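Local atomic coordinates of Esterase/lipase (Lactobacillus rhamnosus, PDB entry 4N5H), a protein that probably hydrolyses ester bonds and may transfer acyl groups, as an esterase of the alpha/beta hydrolase fold. Residues 26-40 / 82-94. The protein carries 1 engineered substitution. Sequence-based numbering, arbitrary orientation. Where two conformers were deposited one is given.
Sequences YADERVPEDVHWETE and RNLNRNYCRYLAS. With IPA (isopropyl alcohol), chain C.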
# COMPACT_ATOMS: atom_id res chain seq x y z
N TYR A 26 5.27 11.45 -3.09
CA TYR A 26 3.97 10.90 -3.23
C TYR A 26 3.70 9.77 -2.23
O TYR A 26 2.56 9.55 -1.84
CB TYR A 26 3.82 10.29 -4.58
CG TYR A 26 3.21 11.29 -5.46
CD1 TYR A 26 1.82 11.40 -5.46
CD2 TYR A 26 3.97 12.04 -6.40
CE1 TYR A 26 1.17 12.30 -6.29
CE2 TYR A 26 3.30 12.93 -7.29
CZ TYR A 26 1.91 13.07 -7.20
OH TYR A 26 1.12 13.91 -7.95
N ALA A 27 4.76 9.11 -1.75
CA ALA A 27 4.51 8.05 -0.75
C ALA A 27 4.04 8.64 0.52
O ALA A 27 3.24 7.96 1.19
CB ALA A 27 5.78 7.23 -0.46
N ASP A 28 4.38 9.88 0.81
CA ASP A 28 3.95 10.42 2.05
C ASP A 28 2.77 11.43 2.03
O ASP A 28 2.05 11.59 2.99
CB ASP A 28 5.07 11.13 2.63
CG ASP A 28 6.16 10.19 3.16
OD1 ASP A 28 5.89 9.04 3.52
OD2 ASP A 28 7.28 10.63 3.13
N GLU A 29 2.65 12.14 0.94
CA GLU A 29 1.77 13.28 0.88
C GLU A 29 0.34 12.87 1.06
O GLU A 29 -0.15 11.85 0.46
CB GLU A 29 1.98 13.97 -0.48
CG GLU A 29 1.32 15.32 -0.55
CD GLU A 29 1.25 15.97 -1.93
OE1 GLU A 29 1.50 15.34 -2.99
OE2 GLU A 29 0.90 17.16 -1.95
N ARG A 30 -0.41 13.70 1.79
CA ARG A 30 -1.85 13.60 1.81
C ARG A 30 -2.44 13.63 0.42
O ARG A 30 -2.02 14.44 -0.43
CB ARG A 30 -2.44 14.77 2.58
CG ARG A 30 -3.93 14.65 2.91
CD ARG A 30 -4.35 15.87 3.68
NE ARG A 30 -5.80 15.99 3.68
CZ ARG A 30 -6.43 17.09 3.94
NH1 ARG A 30 -5.75 18.16 4.35
NH2 ARG A 30 -7.79 17.11 3.87
N VAL A 31 -3.43 12.79 0.17
CA VAL A 31 -4.14 12.81 -1.14
C VAL A 31 -5.45 13.53 -1.02
O VAL A 31 -6.18 13.28 -0.07
CB VAL A 31 -4.39 11.37 -1.56
CG1 VAL A 31 -5.15 11.31 -2.81
CG2 VAL A 31 -3.08 10.59 -1.67
N PRO A 32 -5.82 14.35 -2.03
CA PRO A 32 -7.09 15.04 -1.91
C PRO A 32 -8.23 14.03 -1.89
O PRO A 32 -8.20 13.12 -2.67
CB PRO A 32 -7.11 15.99 -3.15
CG PRO A 32 -5.72 16.10 -3.53
CD PRO A 32 -5.01 14.84 -3.17
N GLU A 33 -9.17 14.23 -1.01
CA GLU A 33 -10.28 13.30 -0.87
C GLU A 33 -11.49 13.74 -1.78
O GLU A 33 -11.57 14.85 -2.36
CB GLU A 33 -10.84 13.34 0.58
CG GLU A 33 -9.83 13.11 1.72
CD GLU A 33 -10.29 13.70 3.07
OE1 GLU A 33 -9.92 14.87 3.39
OE2 GLU A 33 -11.04 13.02 3.80
N ASP A 34 -12.41 12.80 -1.92
CA ASP A 34 -13.65 13.14 -2.57
C ASP A 34 -13.53 13.43 -4.07
O ASP A 34 -14.13 14.32 -4.61
CB ASP A 34 -14.34 14.27 -1.86
CG ASP A 34 -14.55 13.97 -0.34
OD1 ASP A 34 -14.93 12.83 0.01
OD2 ASP A 34 -14.29 14.92 0.42
N VAL A 35 -12.62 12.68 -4.68
CA VAL A 35 -12.39 12.76 -6.14
C VAL A 35 -12.44 11.35 -6.74
O VAL A 35 -12.06 10.37 -6.05
CB VAL A 35 -11.01 13.38 -6.39
CG1 VAL A 35 -10.58 13.35 -7.85
CG2 VAL A 35 -11.07 14.83 -5.91
N HIS A 36 -12.93 11.28 -7.97
CA HIS A 36 -12.90 10.07 -8.80
C HIS A 36 -11.99 10.36 -10.02
O HIS A 36 -11.97 11.43 -10.53
CB HIS A 36 -14.27 9.72 -9.35
CG HIS A 36 -15.26 9.28 -8.31
ND1 HIS A 36 -16.61 9.22 -8.53
CD2 HIS A 36 -15.06 8.87 -7.05
CE1 HIS A 36 -17.22 8.81 -7.43
NE2 HIS A 36 -16.30 8.58 -6.52
N TRP A 37 -11.31 9.33 -10.46
CA TRP A 37 -10.49 9.45 -11.67
C TRP A 37 -10.80 8.25 -12.63
O TRP A 37 -11.14 7.14 -12.16
CB TRP A 37 -8.98 9.65 -11.46
CG TRP A 37 -8.04 8.51 -10.99
CD1 TRP A 37 -8.35 7.37 -10.36
CD2 TRP A 37 -6.57 8.55 -11.03
NE1 TRP A 37 -7.24 6.69 -10.02
CE2 TRP A 37 -6.11 7.39 -10.40
CE3 TRP A 37 -5.62 9.48 -11.52
CZ2 TRP A 37 -4.71 7.13 -10.20
CZ3 TRP A 37 -4.22 9.15 -11.45
CH2 TRP A 37 -3.80 8.01 -10.78
N GLU A 38 -10.55 8.50 -13.92
CA GLU A 38 -10.66 7.55 -14.98
C GLU A 38 -9.29 7.62 -15.68
O GLU A 38 -8.90 8.66 -16.14
CB GLU A 38 -11.76 8.00 -15.94
CG GLU A 38 -13.17 7.99 -15.35
CD GLU A 38 -14.20 8.79 -16.14
OE1 GLU A 38 -13.85 9.38 -17.19
OE2 GLU A 38 -15.37 8.98 -15.64
N THR A 39 -8.64 6.48 -15.77
CA THR A 39 -7.23 6.50 -16.14
C THR A 39 -6.94 5.85 -17.49
O THR A 39 -7.69 4.96 -17.94
CB THR A 39 -6.36 5.83 -15.05
OG1 THR A 39 -6.81 4.51 -14.80
CG2 THR A 39 -6.40 6.63 -13.78
N GLU A 40 -5.77 6.23 -18.03
CA GLU A 40 -5.17 5.47 -19.13
C GLU A 40 -6.03 5.40 -20.40
O GLU A 40 -6.14 4.40 -21.11
CB GLU A 40 -4.81 4.03 -18.60
CG GLU A 40 -3.75 3.36 -19.50
CD GLU A 40 -3.58 1.88 -19.13
OE1 GLU A 40 -4.53 1.22 -18.58
OE2 GLU A 40 -2.53 1.28 -19.53
N ARG A 82 1.44 11.11 -17.40
CA ARG A 82 0.10 11.56 -16.98
C ARG A 82 -0.17 11.44 -15.50
O ARG A 82 -1.12 12.03 -15.00
CB ARG A 82 -0.97 10.82 -17.76
CG ARG A 82 -1.04 9.31 -17.53
CD ARG A 82 -2.13 8.67 -18.40
NE ARG A 82 -1.85 7.25 -18.46
CZ ARG A 82 -1.96 6.36 -17.47
NH1 ARG A 82 -2.67 6.60 -16.36
NH2 ARG A 82 -1.41 5.16 -17.66
N ASN A 83 0.63 10.65 -14.77
CA ASN A 83 0.42 10.51 -13.33
C ASN A 83 1.23 11.47 -12.46
O ASN A 83 0.97 11.59 -11.23
CB ASN A 83 0.72 9.05 -12.91
CG ASN A 83 -0.29 8.07 -13.49
OD1 ASN A 83 -1.47 8.36 -13.67
ND2 ASN A 83 0.22 6.90 -13.90
N LEU A 84 2.19 12.17 -13.06
CA LEU A 84 3.10 13.01 -12.29
C LEU A 84 2.41 14.03 -11.42
O LEU A 84 2.78 14.19 -10.25
CB LEU A 84 4.16 13.66 -13.18
CG LEU A 84 5.17 14.57 -12.52
CD1 LEU A 84 6.04 13.72 -11.57
CD2 LEU A 84 6.11 15.17 -13.57
N ASN A 85 1.43 14.74 -12.01
CA ASN A 85 0.69 15.77 -11.29
C ASN A 85 -0.64 15.30 -10.79
O ASN A 85 -1.59 16.09 -10.61
CB ASN A 85 0.49 16.99 -12.26
CG ASN A 85 1.78 17.77 -12.52
OD1 ASN A 85 2.85 17.46 -11.99
ND2 ASN A 85 1.65 18.79 -13.35
N ARG A 86 -0.76 14.01 -10.47
CA ARG A 86 -2.05 13.52 -10.06
C ARG A 86 -2.66 14.20 -8.83
O ARG A 86 -3.87 14.47 -8.82
CB ARG A 86 -2.07 12.03 -9.93
CG ARG A 86 -1.26 11.50 -8.79
CD ARG A 86 -1.05 9.98 -9.01
NE ARG A 86 -0.15 9.36 -8.05
CZ ARG A 86 1.16 9.28 -8.17
NH1 ARG A 86 1.77 9.80 -9.20
NH2 ARG A 86 1.87 8.66 -7.22
N ASN A 87 -1.85 14.51 -7.80
CA ASN A 87 -2.44 15.10 -6.58
C ASN A 87 -2.92 16.53 -6.86
O ASN A 87 -3.98 16.88 -6.41
CB ASN A 87 -1.46 15.09 -5.42
CG ASN A 87 -1.44 13.70 -4.76
OD1 ASN A 87 -2.23 12.75 -5.11
ND2 ASN A 87 -0.55 13.56 -3.80
N TYR A 88 -2.16 17.26 -7.63
CA TYR A 88 -2.58 18.63 -8.01
C TYR A 88 -3.85 18.57 -8.82
O TYR A 88 -4.81 19.33 -8.56
CB TYR A 88 -1.48 19.26 -8.83
CG TYR A 88 -1.74 20.60 -9.48
CD1 TYR A 88 -1.86 20.70 -10.85
CD2 TYR A 88 -1.86 21.77 -8.73
CE1 TYR A 88 -2.05 21.90 -11.49
CE2 TYR A 88 -2.03 22.98 -9.36
CZ TYR A 88 -2.07 23.07 -10.73
OH TYR A 88 -2.21 24.26 -11.40
N CYS A 89 -3.91 17.66 -9.79
CA CYS A 89 -5.15 17.49 -10.58
C CYS A 89 -6.32 17.09 -9.73
O CYS A 89 -7.44 17.59 -9.92
CB CYS A 89 -4.93 16.53 -11.73
SG CYS A 89 -3.88 17.17 -13.07
N ARG A 90 -6.14 16.13 -8.79
CA ARG A 90 -7.24 15.77 -7.90
C ARG A 90 -7.70 16.96 -7.10
O ARG A 90 -8.92 17.18 -6.88
CB ARG A 90 -6.78 14.69 -6.92
CG ARG A 90 -6.50 13.32 -7.52
CD ARG A 90 -5.71 12.41 -6.56
NE ARG A 90 -5.65 11.07 -7.14
CZ ARG A 90 -4.60 10.22 -7.00
NH1 ARG A 90 -3.55 10.48 -6.25
NH2 ARG A 90 -4.64 9.04 -7.57
N TYR A 91 -6.75 17.75 -6.60
CA TYR A 91 -7.14 18.94 -5.85
C TYR A 91 -8.06 19.85 -6.68
O TYR A 91 -9.14 20.28 -6.25
CB TYR A 91 -5.98 19.79 -5.25
CG TYR A 91 -6.54 20.99 -4.57
CD1 TYR A 91 -7.19 20.86 -3.31
CD2 TYR A 91 -6.49 22.24 -5.18
CE1 TYR A 91 -7.78 21.95 -2.74
CE2 TYR A 91 -7.11 23.33 -4.56
CZ TYR A 91 -7.76 23.16 -3.38
OH TYR A 91 -8.33 24.24 -2.72
N LEU A 92 -7.62 20.16 -7.87
CA LEU A 92 -8.46 21.05 -8.69
C LEU A 92 -9.83 20.43 -8.92
O LEU A 92 -10.85 21.12 -8.82
CB LEU A 92 -7.74 21.38 -9.99
CG LEU A 92 -6.38 22.01 -9.91
CD1 LEU A 92 -5.75 22.16 -11.28
CD2 LEU A 92 -6.51 23.36 -9.13
N ALA A 93 -9.90 19.14 -9.25
CA ALA A 93 -11.18 18.46 -9.47
C ALA A 93 -12.08 18.51 -8.23
O ALA A 93 -13.30 18.70 -8.36
CB ALA A 93 -10.95 16.97 -9.87
N SER A 94 -11.48 18.41 -7.07
CA SER A 94 -12.23 18.40 -5.82
C SER A 94 -12.98 19.73 -5.59
O SER A 94 -13.95 19.75 -4.79
CB SER A 94 -11.32 18.12 -4.58
OG SER A 94 -10.56 19.27 -4.20
C1 IPA C . 5.14 8.43 -7.82
C2 IPA C . 5.62 9.30 -9.00
C3 IPA C . 6.47 8.34 -9.81
O2 IPA C . 4.47 9.72 -9.84
O HOH W 1 0.80 16.80 -8.04
O HOH W 2 0.31 11.18 -2.13
O HOH W 3 -15.20 17.02 -4.11
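Three bonds grip the hydroxyl of Tyr26 at the start of helix 86-94. Its OH donates to Leu84 O at 2.9 Å, from above the carbonyl plane; Asn87 N gives it an almost straight bond of 3.0 Å (177°), and a water bridging to Tyr88 N donates a third. Amide hydrogens in a helix's first turn lack carbonyl partners within the helix, and a phenol, both donor and acceptor, suits that place. Chi1 of 69° and an extended chain carry the guanidinium of Arg86 over one face of the ring, planes only 13° apart, in a stacked cation-pi pair; Arg86 NH1 also bonds Asn83 O. Replacing Tyr26 by an alanine would probably leave Asn87 N and Leu84 O without their partner and strip Arg86 of its stacking face, though its bond to Asn83 O would remain. Asn87 uses both ends of its amide: ND2 donates a hydrogen bond to Glu29 OE1, from above the carboxylate plane, while OD1 accepts from Arg90 NH1, each in one of two modelled conformers of Glu29 and Arg90. In this alpha/beta hydrolase fold the contact lays the segment leading from helix 2-28 into strand 35-42, at the sheet's edge, across helix 86-94, which follows strand 66-72. Pro32, a compact ring with no amide hydrogen to bury, sets CG 3.5 Å from Asn87 O. Farther along, Thr39 CG2 lies over one face of the Trp37 indole; over the other, in that same conformer, Arg90 makes a cation-pi contact, its positive charge above the electron-rich six-membered ring. Arg82 spreads a guanidinium face over Glu40 CA and bonds Asn54, whereas the Glu40 carboxylate pairs with Arg25 and His284 of a neighbouring subunit.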